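Local atomic coordinates of 5' nucleotidase family protein (Staphylococcus aureus subsp. aureus, PDB entry 4Q7F), a protein that belongs to the 5'-nucleotidase family, pairing a two-metal calcineurin-like phosphoesterase domain with a C-terminal domain that contributes to a shared ligand pocket. Residues Phe386-Lys391 with Val474-Ala479; Phe390-Val395 with Lys495-Glu500; Ser183-Leu188 with Gly229-Glu234. All coordinates share one frame; numbering follows the deposited sequence.

Overall arrangement
Contact 3 comes first along the chain and lies in the calcineurin-like phosphoesterase domain, where helices 184-198 and 229-236 pack together. Contacts 1 and 2 follow in the C-terminal domain, starting from the same stretch, with F390 and K391 common to both. There strand 390-396 runs between 469-475 (contact 1) and the outermost strand 493-497 (contact 2) of one mixed sheet. The centres of contacts 1 and 2 are about 8 Å apart and the two touch through T389 and I497. Contact 3 stands about 30 Å from contact 1, centre to centre, and about 35 Å from contact 2. The pocket for 3D1 draws on both domains, and contact 1 supplies four of its residues.

Contact 1: Phe386-Lys391 with Val474-Ala479; sequences FPNTFK and VNNYRA. With 3D1 ((2R,3S,5R)-5-(6-amino-9H-purin-9-yl)-tetrahydro-2-(hydroxymethyl)furan-3-ol), chain D.
N388 meets both N476 and the ligand 3D1, and its side chain can be followed outward atom by atom. N388 CB lies 3.2 Å from N476 OD1. CG sits beside the backbone N, anti to the carbonyl carbon (chi1 -60°), which sends the amide toward the purine. At the tip, N388 OD1 accepts from 3D1 N6 at 2.9 Å, and it has a second partner in the Y384 hydroxyl. N388 ND2 donates to 3D1 N1 at 2.8 Å in a nearly straight bond (168°); its bond to N476 OD1 is weak. Water 1 accepts from the ND2 atoms of both N388 and N476, so the two amides, with planes 64° apart, are linked by a bridge as well.

N476 OD1 also takes the T389 N-H at 2.9 Å, the donor standing above the carbonyl plane, while N476 N returns a bond to T389 O. Beyond this reciprocal pair the strands join as K391 and V474 exchange antiparallel backbone bonds, K391 N to V474 O being 2.8 Å long. N475 ends its strand and N-caps helix 476-479: N475 OD1 accepts from R478 N at 2.7 Å.

The Y477 ring carries 3D1 C5 over its centre, 3.4 Å above the plane. F386 covers the other purine face, with 3D1 C4 offset toward the rim of the phenyl ring. An aromatic sandwich with asparagine reading the purine edge thus forms the base-binding part of the 3D1 pocket in the C-terminal domain of this 5'-nucleotidase family protein.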
loop_
_atom_site.group_PDB
_atom_site.type_symbol
_atom_site.label_atom_id
_atom_site.label_comp_id
_atom_site.label_asym_id
_atom_site.label_seq_id
_atom_site.Cartn_x
_atom_site.Cartn_y
_atom_site.Cartn_z
ATOM N N PHE A 386 9.382 0.476 -2.457
ATOM C CA PHE A 386 8.854 1.616 -1.718
ATOM C C PHE A 386 9.871 2.741 -1.650
ATOM O O PHE A 386 11.083 2.490 -1.663
ATOM C CB PHE A 386 8.427 1.192 -0.320
ATOM C CG PHE A 386 7.272 0.244 -0.314
ATOM C CD1 PHE A 386 5.984 0.694 -0.613
ATOM C CD2 PHE A 386 7.452 -1.089 -0.004
ATOM C CE1 PHE A 386 4.912 -0.177 -0.615
ATOM C CE2 PHE A 386 6.381 -1.962 0.008
ATOM C CZ PHE A 386 5.114 -1.511 -0.296
ATOM N N PRO A 387 9.397 3.992 -1.536
ATOM C CA PRO A 387 10.349 5.092 -1.412
ATOM C C PRO A 387 10.749 5.354 0.064
ATOM O O PRO A 387 10.575 6.451 0.596
ATOM C CB PRO A 387 9.602 6.257 -2.053
ATOM C CG PRO A 387 8.151 5.966 -1.800
ATOM C CD PRO A 387 8.006 4.478 -1.653
ATOM N N ASN A 388 11.297 4.336 0.711
ATOM C CA ASN A 388 11.742 4.439 2.092
ATOM C C ASN A 388 13.170 4.962 2.234
ATOM O O ASN A 388 14.048 4.612 1.440
ATOM C CB ASN A 388 11.821 3.078 2.745
ATOM C CG ASN A 388 10.510 2.332 2.782
ATOM O OD1 ASN A 388 10.508 1.089 2.714
ATOM N ND2 ASN A 388 9.419 3.038 2.904
ATOM N N THR A 389 13.390 5.758 3.280
ATOM C CA THR A 389 14.717 6.220 3.638
ATOM C C THR A 389 15.012 5.389 4.885
ATOM O O THR A 389 14.207 4.519 5.258
ATOM C CB THR A 389 14.763 7.714 3.914
ATOM O OG1 THR A 389 13.791 8.013 4.909
ATOM C CG2 THR A 389 14.438 8.520 2.636
ATOM N N PHE A 390 16.137 5.642 5.538
ATOM C CA PHE A 390 16.506 4.830 6.708
ATOM C C PHE A 390 16.867 5.619 7.952
ATOM O O PHE A 390 17.226 6.792 7.907
ATOM C CB PHE A 390 17.624 3.884 6.295
ATOM C CG PHE A 390 17.264 3.056 5.107
ATOM C CD1 PHE A 390 17.458 3.550 3.818
ATOM C CD2 PHE A 390 16.622 1.826 5.267
ATOM C CE1 PHE A 390 17.075 2.801 2.713
ATOM C CE2 PHE A 390 16.230 1.077 4.166
ATOM C CZ PHE A 390 16.465 1.558 2.897
ATOM N N LYS A 391 16.779 4.944 9.093
ATOM C CA LYS A 391 17.107 5.560 10.331
ATOM C C LYS A 391 17.849 4.588 11.223
ATOM O O LYS A 391 17.501 3.390 11.287
ATOM C CB LYS A 391 15.856 6.090 11.026
ATOM C CG LYS A 391 15.349 7.412 10.447
ATOM C CD LYS A 391 14.176 7.947 11.239
ATOM C CE LYS A 391 13.877 9.392 10.881
ATOM N NZ LYS A 391 13.586 9.560 9.419
ATOM N N VAL A 474 16.909 0.724 10.451
ATOM C CA VAL A 474 15.603 0.293 9.998
ATOM C C VAL A 474 15.122 1.282 8.941
ATOM O O VAL A 474 15.685 2.381 8.792
ATOM C CB VAL A 474 14.584 0.204 11.144
ATOM C CG1 VAL A 474 15.165 -0.629 12.283
ATOM C CG2 VAL A 474 14.191 1.590 11.649
ATOM N N ASN A 475 14.102 0.903 8.172
ATOM C CA ASN A 475 13.558 1.878 7.188
ATOM C C ASN A 475 12.608 2.874 7.870
ATOM O O ASN A 475 12.198 2.648 9.017
ATOM C CB ASN A 475 12.939 1.182 5.996
ATOM C CG ASN A 475 11.697 0.370 6.339
ATOM O OD1 ASN A 475 10.826 0.804 7.074
ATOM N ND2 ASN A 475 11.579 -0.769 5.719
ATOM N N ASN A 476 12.246 3.957 7.187
ATOM C CA ASN A 476 11.411 4.984 7.824
ATOM C C ASN A 476 10.028 4.483 8.217
ATOM O O ASN A 476 9.434 4.979 9.191
ATOM C CB ASN A 476 11.274 6.222 6.959
ATOM C CG ASN A 476 10.472 5.976 5.722
ATOM O OD1 ASN A 476 10.923 5.300 4.805
ATOM N ND2 ASN A 476 9.284 6.542 5.675
ATOM N N TYR A 477 9.538 3.495 7.473
ATOM C CA TYR A 477 8.227 2.880 7.740
ATOM C C TYR A 477 8.302 2.236 9.107
ATOM O O TYR A 477 7.473 2.496 9.979
ATOM C CB TYR A 477 7.924 1.822 6.659
ATOM C CG TYR A 477 6.581 1.149 6.725
ATOM C CD1 TYR A 477 5.455 1.761 6.178
ATOM C CD2 TYR A 477 6.446 -0.122 7.266
ATOM C CE1 TYR A 477 4.222 1.152 6.211
ATOM C CE2 TYR A 477 5.212 -0.761 7.300
ATOM C CZ TYR A 477 4.105 -0.114 6.762
ATOM O OH TYR A 477 2.883 -0.725 6.764
ATOM N N ARG A 478 9.304 1.383 9.290
ATOM C CA ARG A 478 9.507 0.753 10.588
ATOM C C ARG A 478 9.745 1.762 11.724
ATOM O O ARG A 478 9.224 1.569 12.816
ATOM C CB ARG A 478 10.673 -0.206 10.531
ATOM C CG ARG A 478 10.375 -1.470 9.788
ATOM C CD ARG A 478 9.515 -2.426 10.597
ATOM N NE ARG A 478 9.399 -3.663 9.842
ATOM C CZ ARG A 478 8.416 -3.979 9.005
ATOM N NH1 ARG A 478 7.357 -3.182 8.810
ATOM N NH2 ARG A 478 8.496 -5.122 8.357
ATOM N N ALA A 479 10.532 2.816 11.465
ATOM C CA ALA A 479 10.864 3.829 12.461
ATOM C C ALA A 479 9.660 4.465 13.153
ATOM O O ALA A 479 9.745 4.797 14.347
ATOM C CB ALA A 479 11.775 4.906 11.865
HETATM O "O5'" 3D1 D . -1.049 -0.940 5.856
HETATM C "C5'" 3D1 D . 0.293 -0.720 5.433
HETATM C "C4'" 3D1 D . 0.324 0.068 4.134
HETATM O "O4'" 3D1 D . 1.672 0.469 3.937
HETATM C "C1'" 3D1 D . 2.264 -0.195 2.817
HETATM N N9 3D1 D . 3.647 -0.616 3.173
HETATM C C4 3D1 D . 4.679 0.208 3.055
HETATM N N3 3D1 D . 4.807 1.490 2.642
HETATM C C2 3D1 D . 6.014 2.085 2.631
HETATM N N1 3D1 D . 7.151 1.456 3.035
HETATM C C6 3D1 D . 7.158 0.176 3.472
HETATM N N6 3D1 D . 8.318 -0.414 3.872
HETATM C C5 3D1 D . 5.862 -0.535 3.520
HETATM N N7 3D1 D . 5.427 -1.764 3.868
HETATM C C8 3D1 D . 4.085 -1.804 3.668
HETATM C "C2'" 3D1 D . 1.301 -1.300 2.406
HETATM C "C3'" 3D1 D . -0.020 -0.717 2.875
HETATM O "O3'" 3D1 D . -0.512 0.177 1.854
HETATM O O HOH W 1 7.930 5.890 3.072
#

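Contact 2: Phe390-Val395 with Lys495-Glu500; sequences FKVLAV and KDIQVE
F390 and I497 form a hydrogen-bonded antiparallel pair, and V392 with K495 another, between strand segments whose axes approach to 4.8 Å with N-to-C directions 166° apart. F390 N donates to I497 O at 3.0 Å, while V392 N donates to K495 O at 2.8 Å; the return bond from K495 N to V392 O is weak. On one face V392 CG2 packs against K495 CB at 3.8 Å and more loosely against I497 CD1, near S355 of helix 342-355. The F390 ring points its CD1 edge at V499 O (3.3 Å), a buried carbonyl with no polar partner in the model. Strand 493-497 is the outermost one on this side of the mixed sheet of the C-terminal domain, and an inverse gamma turn centred on Q498 follows it. On the other face K391 and D496 lie alongside each other. Their ion pair is long, K391 NZ to D496 OD1 3.7 Å, and water 2 closes the gap: it accepts from K391 NZ and donates to both D496 OD1 and F390 O. Q498 NE2 also grips D496 OD1 at 2.7 Å, from the syn side of the carboxylate.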
loop_
_atom_site.group_PDB
_atom_site.type_symbol
_atom_site.label_atom_id
_atom_site.label_comp_id
_atom_site.label_asym_id
_atom_site.label_seq_id
_atom_site.Cartn_x
_atom_site.Cartn_y
_atom_site.Cartn_z
ATOM N N PHE A 390 16.137 5.642 5.538
ATOM C CA PHE A 390 16.506 4.830 6.708
ATOM C C PHE A 390 16.867 5.619 7.952
ATOM O O PHE A 390 17.226 6.792 7.907
ATOM C CB PHE A 390 17.624 3.884 6.295
ATOM C CG PHE A 390 17.264 3.056 5.107
ATOM C CD1 PHE A 390 17.458 3.550 3.818
ATOM C CD2 PHE A 390 16.622 1.826 5.267
ATOM C CE1 PHE A 390 17.075 2.801 2.713
ATOM C CE2 PHE A 390 16.230 1.077 4.166
ATOM C CZ PHE A 390 16.465 1.558 2.897
ATOM N N LYS A 391 16.779 4.944 9.093
ATOM C CA LYS A 391 17.107 5.560 10.331
ATOM C C LYS A 391 17.849 4.588 11.223
ATOM O O LYS A 391 17.501 3.390 11.287
ATOM C CB LYS A 391 15.856 6.090 11.026
ATOM C CG LYS A 391 15.349 7.412 10.447
ATOM C CD LYS A 391 14.176 7.947 11.239
ATOM C CE LYS A 391 13.877 9.392 10.881
ATOM N NZ LYS A 391 13.586 9.560 9.419
ATOM N N VAL A 392 18.900 5.086 11.861
ATOM C CA VAL A 392 19.625 4.280 12.854
ATOM C C VAL A 392 19.045 4.683 14.188
ATOM O O VAL A 392 18.991 5.852 14.513
ATOM C CB VAL A 392 21.135 4.468 12.827
ATOM C CG1 VAL A 392 21.778 3.567 13.883
ATOM C CG2 VAL A 392 21.669 4.106 11.465
ATOM N N LEU A 393 18.560 3.694 14.923
ATOM C CA LEU A 393 17.918 3.913 16.200
ATOM C C LEU A 393 18.677 3.263 17.320
ATOM O O LEU A 393 19.218 2.204 17.140
ATOM C CB LEU A 393 16.524 3.273 16.167
ATOM C CG LEU A 393 15.610 3.810 15.068
ATOM C CD1 LEU A 393 14.235 3.145 15.211
ATOM C CD2 LEU A 393 15.518 5.310 15.154
ATOM N N ALA A 394 18.658 3.903 18.484
ATOM C CA ALA A 394 19.297 3.389 19.681
ATOM C C ALA A 394 18.231 2.655 20.462
ATOM O O ALA A 394 17.206 3.255 20.853
ATOM C CB ALA A 394 19.866 4.536 20.490
ATOM N N VAL A 395 18.468 1.362 20.662
ATOM C CA VAL A 395 17.531 0.488 21.359
ATOM C C VAL A 395 18.258 -0.419 22.361
ATOM O O VAL A 395 19.409 -0.812 22.151
ATOM C CB VAL A 395 16.733 -0.397 20.360
ATOM C CG1 VAL A 395 15.867 0.456 19.411
ATOM C CG2 VAL A 395 17.662 -1.278 19.524
ATOM N N LYS A 495 21.103 8.351 13.518
ATOM C CA LYS A 495 21.433 8.756 12.152
ATOM C C LYS A 495 20.166 8.724 11.284
ATOM O O LYS A 495 19.356 7.781 11.336
ATOM C CB LYS A 495 22.538 7.841 11.605
ATOM C CG LYS A 495 23.223 8.273 10.313
ATOM C CD LYS A 495 24.429 7.364 10.066
ATOM C CE LYS A 495 25.023 7.505 8.670
ATOM N NZ LYS A 495 25.521 8.880 8.356
ATOM N N ASP A 496 20.008 9.774 10.490
ATOM C CA ASP A 496 18.889 9.939 9.594
ATOM C C ASP A 496 19.491 9.817 8.196
ATOM O O ASP A 496 20.165 10.741 7.718
ATOM C CB ASP A 496 18.264 11.321 9.842
ATOM C CG ASP A 496 17.079 11.617 8.933
ATOM O OD1 ASP A 496 16.807 10.844 8.005
ATOM O OD2 ASP A 496 16.419 12.653 9.134
ATOM N N ILE A 497 19.283 8.656 7.562
ATOM C CA ILE A 497 19.864 8.382 6.257
ATOM C C ILE A 497 18.852 8.688 5.149
ATOM O O ILE A 497 17.965 7.878 4.850
ATOM C CB ILE A 497 20.368 6.932 6.169
ATOM C CG1 ILE A 497 21.387 6.667 7.288
ATOM C CG2 ILE A 497 21.010 6.669 4.811
ATOM C CD1 ILE A 497 21.779 5.220 7.426
ATOM N N GLN A 498 19.014 9.854 4.546
ATOM C CA GLN A 498 18.114 10.343 3.502
ATOM C C GLN A 498 18.470 9.848 2.106
ATOM O O GLN A 498 18.578 10.615 1.157
ATOM C CB GLN A 498 18.044 11.878 3.532
ATOM C CG GLN A 498 17.313 12.410 4.760
ATOM C CD GLN A 498 15.826 12.074 4.737
ATOM O OE1 GLN A 498 15.171 12.232 3.718
ATOM N NE2 GLN A 498 15.293 11.628 5.863
ATOM N N VAL A 499 18.650 8.547 1.998
ATOM C CA VAL A 499 18.886 7.909 0.727
ATOM C C VAL A 499 17.798 6.845 0.682
ATOM O O VAL A 499 17.669 6.050 1.611
ATOM C CB VAL A 499 20.282 7.269 0.612
ATOM C CG1 VAL A 499 20.397 6.503 -0.702
ATOM C CG2 VAL A 499 21.369 8.334 0.718
ATOM N N GLU A 500 17.001 6.860 -0.382
ATOM C CA GLU A 500 15.914 5.889 -0.535
ATOM C C GLU A 500 16.470 4.516 -0.897
ATOM O O GLU A 500 17.604 4.401 -1.382
ATOM C CB GLU A 500 14.834 6.411 -1.516
ATOM C CG GLU A 500 13.995 7.502 -0.853
ATOM C CD GLU A 500 12.977 8.154 -1.762
ATOM O OE1 GLU A 500 12.706 7.605 -2.824
ATOM O OE2 GLU A 500 12.450 9.222 -1.392
HETATM O O HOH W 2 15.284 8.566 7.384
#

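Contact 3: Ser183-Leu188 with Gly229-Glu234; sequences SAFEIL and GYAMLE
M232, a selenomethionine, reaches between A184 and L188 where helices 184-198 and 229-236 pack in the calcineurin-like phosphoesterase domain. Both helices lie beside the mixed sheet that includes strands 155-163 and 201-207. The short helical segments run at 27° to one another with axes 9.7 Å apart, and the inner contact is apolar.

The selenomethionine methyl does most of the bridging: M232 CE touches L188 CD2 at 3.7 Å and A184 CB at 3.9 Å. Its chain bends at the last torsion (chi3 95°), which turns CE across toward the helix that bears A184 and L188. Further back, CG rests on F185 CA. L188 crosses this chain at a slant, offering one branch, CD2, to both CE and CG. A231 adds its methyl, A231 CB lying 3.8 Å from F185 CD2.

Outside this inner layer, Y206 of strand 201-207 touches both A184 and M232, and L162 of strand 155-163 touches both L188 and M232. The apolar layer between the helices therefore continues onto the sheet.

Polar groups hold the helix starts. S183 is the N-cap of helix 184-198, S183 OG accepting from E186 N at 3.1 Å, and E228, just ahead of G229, binds S183 OG and the backbone N atoms of A184 and F185. E211 takes the N-H groups of Y230 and A231 at the start of the second helix. The F185 ring presents its edge to the backbone of A231, with F185 CE2 only 3.3 Å from A231 O.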
loop_
_atom_site.group_PDB
_atom_site.type_symbol
_atom_site.label_atom_id
_atom_site.label_comp_id
_atom_site.label_asym_id
_atom_site.label_seq_id
_atom_site.Cartn_x
_atom_site.Cartn_y
_atom_site.Cartn_z
ATOM N N SER A 183 -10.345 10.220 13.119
ATOM C CA SER A 183 -11.055 8.958 12.926
ATOM C C SER A 183 -12.129 9.091 11.835
ATOM O O SER A 183 -12.943 10.015 11.886
ATOM C CB SER A 183 -11.753 8.574 14.224
ATOM O OG SER A 183 -12.745 7.593 13.984
ATOM N N ALA A 184 -12.139 8.166 10.877
ATOM C CA ALA A 184 -13.134 8.173 9.807
ATOM C C ALA A 184 -14.510 7.912 10.397
ATOM O O ALA A 184 -15.496 8.473 9.940
ATOM C CB ALA A 184 -12.810 7.137 8.746
ATOM N N PHE A 185 -14.570 7.084 11.429
ATOM C CA PHE A 185 -15.834 6.802 12.095
ATOM C C PHE A 185 -16.422 8.067 12.711
ATOM O O PHE A 185 -17.623 8.341 12.569
ATOM C CB PHE A 185 -15.635 5.766 13.208
ATOM C CG PHE A 185 -16.889 5.458 13.978
ATOM C CD1 PHE A 185 -17.351 6.327 14.947
ATOM C CD2 PHE A 185 -17.603 4.298 13.735
ATOM C CE1 PHE A 185 -18.509 6.056 15.652
ATOM C CE2 PHE A 185 -18.757 4.013 14.445
ATOM C CZ PHE A 185 -19.211 4.895 15.404
ATOM N N GLU A 186 -15.583 8.822 13.420
ATOM C CA GLU A 186 -16.043 10.036 14.112
ATOM C C GLU A 186 -16.493 11.124 13.150
ATOM O O GLU A 186 -17.508 11.772 13.381
ATOM C CB GLU A 186 -14.967 10.591 15.040
ATOM C CG GLU A 186 -14.595 9.658 16.180
ATOM C CD GLU A 186 -13.535 10.242 17.090
ATOM O OE1 GLU A 186 -13.265 11.466 17.000
ATOM O OE2 GLU A 186 -12.980 9.472 17.900
ATOM N N ILE A 187 -15.735 11.336 12.083
ATOM C CA ILE A 187 -16.112 12.360 11.108
ATOM C C ILE A 187 -17.412 11.957 10.399
ATOM O O ILE A 187 -18.281 12.800 10.152
ATOM C CB ILE A 187 -14.975 12.645 10.116
ATOM C CG1 ILE A 187 -13.758 13.197 10.860
ATOM C CG2 ILE A 187 -15.424 13.624 9.041
ATOM C CD1 ILE A 187 -14.030 14.420 11.723
ATOM N N LEU A 188 -17.545 10.676 10.072
ATOM C CA LEU A 188 -18.760 10.194 9.441
ATOM C C LEU A 188 -19.936 10.430 10.377
ATOM O O LEU A 188 -20.951 11.001 9.975
ATOM C CB LEU A 188 -18.665 8.700 9.085
ATOM C CG LEU A 188 -19.935 8.082 8.472
ATOM C CD1 LEU A 188 -20.341 8.808 7.204
ATOM C CD2 LEU A 188 -19.703 6.609 8.185
ATOM N N GLY A 229 -14.017 0.328 8.805
ATOM C CA GLY A 229 -15.166 0.066 7.949
ATOM C C GLY A 229 -16.304 -0.700 8.598
ATOM O O GLY A 229 -17.477 -0.393 8.365
ATOM N N TYR A 230 -15.974 -1.698 9.413
ATOM C CA TYR A 230 -17.016 -2.484 10.056
ATOM C C TYR A 230 -17.790 -1.641 11.065
ATOM O O TYR A 230 -19.025 -1.624 11.052
ATOM C CB TYR A 230 -16.467 -3.740 10.725
ATOM C CG TYR A 230 -17.575 -4.610 11.252
ATOM C CD1 TYR A 230 -18.109 -4.401 12.522
ATOM C CD2 TYR A 230 -18.107 -5.626 10.475
ATOM C CE1 TYR A 230 -19.147 -5.181 13.000
ATOM C CE2 TYR A 230 -19.138 -6.424 10.950
ATOM C CZ TYR A 230 -19.656 -6.194 12.207
ATOM O OH TYR A 230 -20.683 -6.983 12.667
ATOM N N ALA A 231 -17.067 -0.942 11.934
ATOM C CA ALA A 231 -17.702 -0.091 12.939
ATOM C C ALA A 231 -18.597 0.954 12.257
ATOM O O ALA A 231 -19.651 1.305 12.773
ATOM C CB ALA A 231 -16.656 0.584 13.799
HETATM N N MSE A 232 -18.165 1.445 11.102
HETATM C CA MSE A 232 -18.947 2.442 10.349
HETATM C C MSE A 232 -20.257 1.853 9.862
HETATM O O MSE A 232 -21.329 2.448 10.038
HETATM C CB MSE A 232 -18.091 2.984 9.213
HETATM C CG MSE A 232 -17.049 3.969 9.735
HETATM SE SE MSE A 232 -15.507 4.055 8.490
HETATM C CE MSE A 232 -16.163 5.622 7.492
ATOM N N LEU A 233 -20.199 0.678 9.246
ATOM C CA LEU A 233 -21.419 0.014 8.776
ATOM C C LEU A 233 -22.307 -0.410 9.943
ATOM O O LEU A 233 -23.506 -0.127 9.959
ATOM C CB LEU A 233 -21.071 -1.205 7.914
ATOM C CG LEU A 233 -20.537 -0.907 6.516
ATOM C CD1 LEU A 233 -19.868 -2.130 5.921
ATOM C CD2 LEU A 233 -21.662 -0.414 5.624
ATOM N N GLU A 234 -21.708 -1.092 10.914
ATOM C CA GLU A 234 -22.416 -1.563 12.089
ATOM C C GLU A 234 -23.241 -0.441 12.730
ATOM O O GLU A 234 -24.372 -0.663 13.145
ATOM C CB GLU A 234 -21.417 -2.121 13.115
ATOM C CG GLU A 234 -22.033 -2.600 14.425
ATOM C CD GLU A 234 -20.989 -2.977 15.477
ATOM O OE1 GLU A 234 -21.213 -3.964 16.199
ATOM O OE2 GLU A 234 -19.938 -2.307 15.585
#